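Local atomic coordinates of protelomerase (Agrobacterium tumefaciens, PDB entry 4F43), a protein that probably cleaves and rejoins replicated telomere DNA to generate covalently closed hairpin ends of a linear chromosome, and protects those ends. Residues V271-F276 with V281-Y286; I119-Y124 with R265-E270. The protein carries 1 engineered substitution. All coordinates share one frame; numbering follows the deposited sequence. Where two conformers were deposited one is given.

Overall arrangement
The chain is a fragment of TelA, and both contacts fall within its telomere resolvase catalytic domain. After the helices of the N-terminal part, the chain reaches strand 119-120, then a turn that enters helix 124-134. Some 140 residues later helix 263-276 returns to this turn, and residues 265-270 close contact 2. The same helix runs on into 271-276, the four residues 277-280 make a short loop, and 281-286 folds back to close contact 1. The two loops are in series, neither nested nor crossing, with helix 263-276 common to both. V271 of contact 1 packs on Y124 of contact 2, and K283 makes a long, weak ion pair with E270.

Contact 1: residues V271-F276 with V281-Y286; sequences VAYHNF and VTKNSY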
loop_
_atom_site.group_PDB
_atom_site.type_symbol
_atom_site.label_atom_id
_atom_site.label_comp_id
_atom_site.label_asym_id
_atom_site.label_seq_id
_atom_site.Cartn_x
_atom_site.Cartn_y
_atom_site.Cartn_z
ATOM N N VAL A 271 6.835 -14.992 9.458
ATOM C CA VAL A 271 6.286 -16.261 9.928
ATOM C C VAL A 271 6.204 -17.309 8.819
ATOM O O VAL A 271 6.619 -18.454 9.009
ATOM C CB VAL A 271 4.899 -16.075 10.578
ATOM C CG1 VAL A 271 4.261 -17.425 10.869
ATOM C CG2 VAL A 271 5.016 -15.253 11.851
ATOM N N ALA A 272 5.677 -16.919 7.660
ATOM C CA ALA A 272 5.546 -17.866 6.557
ATOM C C ALA A 272 6.907 -18.303 6.024
ATOM O O ALA A 272 7.047 -19.413 5.509
ATOM C CB ALA A 272 4.687 -17.296 5.450
ATOM N N TYR A 273 7.907 -17.434 6.144
ATOM C CA TYR A 273 9.273 -17.850 5.849
ATOM C C TYR A 273 9.746 -18.830 6.914
ATOM O O TYR A 273 10.422 -19.813 6.615
ATOM C CB TYR A 273 10.228 -16.656 5.784
ATOM C CG TYR A 273 11.676 -17.071 5.639
ATOM C CD1 TYR A 273 12.206 -17.385 4.395
ATOM C CD2 TYR A 273 12.508 -17.160 6.749
ATOM C CE1 TYR A 273 13.527 -17.773 4.259
ATOM C CE2 TYR A 273 13.827 -17.545 6.623
ATOM C CZ TYR A 273 14.332 -17.849 5.376
ATOM O OH TYR A 273 15.648 -18.232 5.248
ATOM N N HIS A 274 9.384 -18.553 8.162
ATOM C CA HIS A 274 9.801 -19.386 9.285
ATOM C C HIS A 274 9.204 -20.791 9.208
ATOM O O HIS A 274 9.761 -21.739 9.760
ATOM C CB HIS A 274 9.402 -18.723 10.605
ATOM C CG HIS A 274 9.934 -19.420 11.819
ATOM N ND1 HIS A 274 9.304 -20.504 12.393
ATOM C CD2 HIS A 274 11.034 -19.182 12.572
ATOM C CE1 HIS A 274 9.995 -20.905 13.445
ATOM N NE2 HIS A 274 11.049 -20.120 13.576
ATOM N N ASN A 275 8.075 -20.922 8.521
ATOM C CA ASN A 275 7.370 -22.201 8.464
ATOM C C ASN A 275 7.462 -22.963 7.139
ATOM O O ASN A 275 7.641 -24.181 7.134
ATOM C CB ASN A 275 5.899 -22.024 8.850
ATOM C CG ASN A 275 5.711 -21.749 10.330
ATOM O OD1 ASN A 275 6.596 -21.204 10.989
ATOM N ND2 ASN A 275 4.555 -22.133 10.861
ATOM N N PHE A 276 7.337 -22.254 6.021
ATOM C CA PHE A 276 7.143 -22.920 4.734
ATOM C C PHE A 276 8.325 -22.849 3.768
ATOM O O PHE A 276 8.320 -23.518 2.736
ATOM C CB PHE A 276 5.894 -22.369 4.040
ATOM C CG PHE A 276 4.656 -22.428 4.884
ATOM C CD1 PHE A 276 3.906 -23.590 4.956
ATOM C CD2 PHE A 276 4.238 -21.321 5.601
ATOM C CE1 PHE A 276 2.766 -23.647 5.730
ATOM C CE2 PHE A 276 3.097 -21.371 6.378
ATOM C CZ PHE A 276 2.360 -22.535 6.442
ATOM N N VAL A 281 16.266 -21.774 -1.285
ATOM C CA VAL A 281 15.962 -20.379 -1.582
ATOM C C VAL A 281 16.411 -19.460 -0.449
ATOM O O VAL A 281 16.526 -19.885 0.700
ATOM C CB VAL A 281 14.457 -20.171 -1.841
ATOM C CG1 VAL A 281 14.016 -20.953 -3.068
ATOM C CG2 VAL A 281 13.647 -20.583 -0.624
ATOM N N THR A 282 16.671 -18.200 -0.782
ATOM C CA THR A 282 17.061 -17.214 0.217
ATOM C C THR A 282 15.832 -16.496 0.755
ATOM O O THR A 282 14.725 -16.680 0.249
ATOM C CB THR A 282 18.041 -16.177 -0.357
ATOM O OG1 THR A 282 17.396 -15.435 -1.400
ATOM C CG2 THR A 282 19.277 -16.865 -0.916
ATOM N N LYS A 283 16.032 -15.679 1.781
ATOM C CA LYS A 283 14.937 -14.948 2.409
ATOM C C LYS A 283 14.350 -13.922 1.446
ATOM O O LYS A 283 13.130 -13.795 1.328
ATOM C CB LYS A 283 15.424 -14.253 3.682
ATOM C CG LYS A 283 14.477 -14.366 4.862
ATOM C CD LYS A 283 15.079 -13.729 6.104
ATOM C CE LYS A 283 14.300 -14.101 7.354
ATOM N NZ LYS A 283 12.884 -13.656 7.278
ATOM N N ASN A 284 15.227 -13.197 0.757
ATOM C CA ASN A 284 14.805 -12.193 -0.212
ATOM C C ASN A 284 13.976 -12.799 -1.340
ATOM O O ASN A 284 12.985 -12.215 -1.780
ATOM C CB ASN A 284 16.021 -11.464 -0.794
ATOM C CG ASN A 284 16.905 -10.850 0.276
ATOM O OD1 ASN A 284 17.922 -11.426 0.663
ATOM N ND2 ASN A 284 16.519 -9.677 0.762
ATOM N N SER A 285 14.386 -13.980 -1.791
ATOM C CA SER A 285 13.706 -14.654 -2.888
ATOM C C SER A 285 12.302 -15.095 -2.484
ATOM O O SER A 285 11.341 -14.883 -3.225
ATOM C CB SER A 285 14.519 -15.855 -3.370
ATOM O OG SER A 285 13.965 -16.399 -4.556
ATOM N N TYR A 286 12.192 -15.703 -1.308
ATOM C CA TYR A 286 10.908 -16.171 -0.805
ATOM C C TYR A 286 9.977 -14.991 -0.550
ATOM O O TYR A 286 8.788 -15.046 -0.875
ATOM C CB TYR A 286 11.095 -16.992 0.470
ATOM C CG TYR A 286 9.842 -17.705 0.917
ATOM C CD1 TYR A 286 9.326 -18.766 0.185
ATOM C CD2 TYR A 286 9.176 -17.322 2.073
ATOM C CE1 TYR A 286 8.180 -19.422 0.588
ATOM C CE2 TYR A 286 8.030 -17.973 2.485
ATOM C CZ TYR A 286 7.537 -19.022 1.738
ATOM O OH TYR A 286 6.395 -19.674 2.141
#
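The aliphatic chain of K283 lies across one face of the Y273 ring, the two side chains crossing at about a right angle. K283 CG sits 3.5 Å from the centroid of the Y273 ring and only 10° off its normal, a clear CH-pi contact. A bend at the last torsion of K283 (chi4 -60°) sets NZ near the inner end of the ring, 3.6 Å from Y273 CD2, with E270 as a long, weak ionic partner. Y286 meets Y273 differently, bringing CD2 up to the ring edge, 3.8 Å from Y273 CD1. With its CG anti to the backbone N (chi1 -170°), Y286 extends across helix 263-276, where CE2 passes 3.6 Å from Y273 CA and OH ends 3.3 Å from F276 CB. The side chains of A272 and Y286 also touch P201 of strand 198-201. That is the tight part. The looser side lies at the start of helix 283-291, where the exposed T282, its N-cap residue, turns its side chain away and takes the S285 N-H on OG1 in a weak capping bond. Toward the other helix T282 offers its backbone O, 4.3 Å from Y273 CE1. The whole is a surface helix-loop-helix arrangement, in which consecutive helices 263-276 and 283-291 of the catalytic domain are clasped together beside their short connecting loop.

Contact 2: residues I119-Y124 with R265-E270; sequences ITFENY and RHLYAE
The F121 ring is approached obliquely by CD1 of L267, while Y307 and W253 each meet it edge-to-face. That methyl comes within 3.6 Å of F121 CD1, and L267 CD2 lies equally near F121 CE1, at 3.6 Å. Both methyls are on the same side of the ring plane, set toward its CD1 and CE1 atoms, and the two side chains cross roughly perpendicular to each other. Y124 offers L267 mainly its CB, 3.8 Å from L267 CD1, and its ring stands oblique to that methyl. Here CG sits between the backbone N and the carbonyl carbon (chi1 80°), which lifts the phenol away past L267 toward E311, to whose OE2 it is hydrogen-bonded. L267 has its own CG anti to N (chi1 -176°), which carries the fork out from helix 263-276 against the F121 ring and Y124 CB. No hydrogen bond crosses the contact; it is wholly apolar and buried. A type I turn from F121 to Y124, with F121 also the centre of an inverse gamma turn, brings both side chains to the same leucine. One residue before L267, H266 packs on a phosphate of the bound DNA and meets the ring of Y304. In the telomere resolvase catalytic domain, the contact thus joins the turn between strand 119-120, paired parallel with 307-308, and helix 124-134 to helix 263-276, which carries the DNA-contacting H266.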
loop_
_atom_site.group_PDB
_atom_site.type_symbol
_atom_site.label_atom_id
_atom_site.label_comp_id
_atom_site.label_asym_id
_atom_site.label_seq_id
_atom_site.Cartn_x
_atom_site.Cartn_y
_atom_site.Cartn_z
ATOM N N ILE A 119 13.434 -5.837 15.599
ATOM C CA ILE A 119 12.498 -5.797 16.715
ATOM C C ILE A 119 12.006 -7.196 17.058
ATOM O O ILE A 119 11.562 -7.940 16.185
ATOM C CB ILE A 119 11.285 -4.903 16.400
ATOM C CG1 ILE A 119 11.732 -3.455 16.193
ATOM C CG2 ILE A 119 10.248 -4.990 17.509
ATOM C CD1 ILE A 119 10.597 -2.507 15.884
ATOM N N THR A 120 12.086 -7.550 18.336
ATOM C CA THR A 120 11.691 -8.877 18.786
ATOM C C THR A 120 10.180 -8.968 18.975
ATOM O O THR A 120 9.629 -8.437 19.939
ATOM C CB THR A 120 12.395 -9.248 20.100
ATOM O OG1 THR A 120 13.714 -8.686 20.111
ATOM C CG2 THR A 120 12.487 -10.758 20.246
ATOM N N PHE A 121 9.517 -9.646 18.044
ATOM C CA PHE A 121 8.070 -9.812 18.089
ATOM C C PHE A 121 7.706 -10.969 19.011
ATOM O O PHE A 121 7.355 -12.056 18.553
ATOM C CB PHE A 121 7.529 -10.069 16.683
ATOM C CG PHE A 121 6.172 -9.477 16.437
ATOM C CD1 PHE A 121 5.872 -8.890 15.219
ATOM C CD2 PHE A 121 5.196 -9.505 17.419
ATOM C CE1 PHE A 121 4.624 -8.341 14.986
ATOM C CE2 PHE A 121 3.944 -8.962 17.193
ATOM C CZ PHE A 121 3.658 -8.378 15.975
ATOM N N GLU A 122 7.788 -10.722 20.314
ATOM C CA GLU A 122 7.628 -11.774 21.314
ATOM C C GLU A 122 6.235 -12.399 21.370
ATOM O O GLU A 122 6.100 -13.621 21.426
ATOM C CB GLU A 122 8.052 -11.266 22.694
ATOM C CG GLU A 122 9.556 -11.261 22.899
ATOM C CD GLU A 122 10.038 -10.060 23.685
ATOM O OE1 GLU A 122 9.237 -9.125 23.896
ATOM O OE2 GLU A 122 11.221 -10.051 24.088
ATOM N N ASN A 123 5.202 -11.564 21.353
ATOM C CA ASN A 123 3.832 -12.052 21.472
ATOM C C ASN A 123 3.130 -12.182 20.123
ATOM O O ASN A 123 1.947 -11.864 20.000
ATOM C CB ASN A 123 3.022 -11.130 22.387
ATOM C CG ASN A 123 3.705 -10.881 23.719
ATOM O OD1 ASN A 123 4.281 -11.790 24.316
ATOM N ND2 ASN A 123 3.647 -9.640 24.190
ATOM N N TYR A 124 3.855 -12.655 19.113
ATOM C CA TYR A 124 3.308 -12.726 17.759
ATOM C C TYR A 124 2.262 -13.830 17.597
ATOM O O TYR A 124 1.328 -13.695 16.803
ATOM C CB TYR A 124 4.426 -12.877 16.720
ATOM C CG TYR A 124 4.977 -14.278 16.573
ATOM C CD1 TYR A 124 4.520 -15.120 15.567
ATOM C CD2 TYR A 124 5.961 -14.755 17.429
ATOM C CE1 TYR A 124 5.019 -16.399 15.423
ATOM C CE2 TYR A 124 6.468 -16.034 17.293
ATOM C CZ TYR A 124 5.994 -16.850 16.288
ATOM O OH TYR A 124 6.495 -18.123 16.147
ATOM N N ARG A 265 1.624 -7.572 7.525
ATOM C CA ARG A 265 2.198 -8.062 6.278
ATOM C C ARG A 265 3.649 -8.483 6.503
ATOM O O ARG A 265 4.091 -9.531 6.021
ATOM C CB ARG A 265 2.106 -6.977 5.200
ATOM C CG ARG A 265 2.414 -7.445 3.788
ATOM C CD ARG A 265 1.775 -6.509 2.770
ATOM N NE ARG A 265 2.363 -6.632 1.440
ATOM C CZ ARG A 265 1.946 -7.486 0.510
ATOM N NH1 ARG A 265 0.934 -8.305 0.762
ATOM N NH2 ARG A 265 2.546 -7.521 -0.673
ATOM N N HIS A 266 4.379 -7.657 7.247
ATOM C CA HIS A 266 5.744 -7.971 7.647
ATOM C C HIS A 266 5.778 -9.264 8.455
ATOM O O HIS A 266 6.556 -10.178 8.162
ATOM C CB HIS A 266 6.328 -6.832 8.488
ATOM C CG HIS A 266 6.544 -5.561 7.726
ATOM N ND1 HIS A 266 7.278 -4.510 8.232
ATOM C CD2 HIS A 266 6.125 -5.172 6.499
ATOM C CE1 HIS A 266 7.304 -3.528 7.348
ATOM N NE2 HIS A 266 6.612 -3.904 6.289
ATOM N N LEU A 267 4.924 -9.330 9.473
ATOM C CA LEU A 267 4.831 -10.509 10.326
ATOM C C LEU A 267 4.425 -11.739 9.518
ATOM O O LEU A 267 4.904 -12.845 9.769
ATOM C CB LEU A 267 3.838 -10.271 11.464
ATOM C CG LEU A 267 3.719 -11.389 12.500
ATOM C CD1 LEU A 267 5.068 -11.663 13.148
ATOM C CD2 LEU A 267 2.675 -11.039 13.550
ATOM N N TYR A 268 3.539 -11.536 8.549
ATOM C CA TYR A 268 3.139 -12.597 7.633
ATOM C C TYR A 268 4.355 -13.139 6.888
ATOM O O TYR A 268 4.560 -14.357 6.809
ATOM C CB TYR A 268 2.092 -12.072 6.649
ATOM C CG TYR A 268 1.843 -12.964 5.457
ATOM C CD1 TYR A 268 1.166 -14.168 5.594
ATOM C CD2 TYR A 268 2.269 -12.590 4.190
ATOM C CE1 TYR A 268 0.931 -14.981 4.502
ATOM C CE2 TYR A 268 2.035 -13.393 3.094
ATOM C CZ TYR A 268 1.371 -14.587 3.255
ATOM O OH TYR A 268 1.142 -15.387 2.161
ATOM N N ALA A 269 5.164 -12.224 6.357
ATOM C CA ALA A 269 6.395 -12.593 5.663
ATOM C C ALA A 269 7.328 -13.406 6.558
ATOM O O ALA A 269 7.743 -14.516 6.202
ATOM C CB ALA A 269 7.101 -11.353 5.145
ATOM N N GLU A 270 7.638 -12.848 7.724
ATOM C CA GLU A 270 8.559 -13.476 8.668
ATOM C C GLU A 270 8.104 -14.876 9.079
ATOM O O GLU A 270 8.887 -15.828 9.049
ATOM C CB GLU A 270 8.711 -12.596 9.910
ATOM C CG GLU A 270 9.923 -12.921 10.765
ATOM C CD GLU A 270 11.197 -12.296 10.229
ATOM O OE1 GLU A 270 11.139 -11.637 9.169
ATOM O OE2 GLU A 270 12.257 -12.456 10.869
#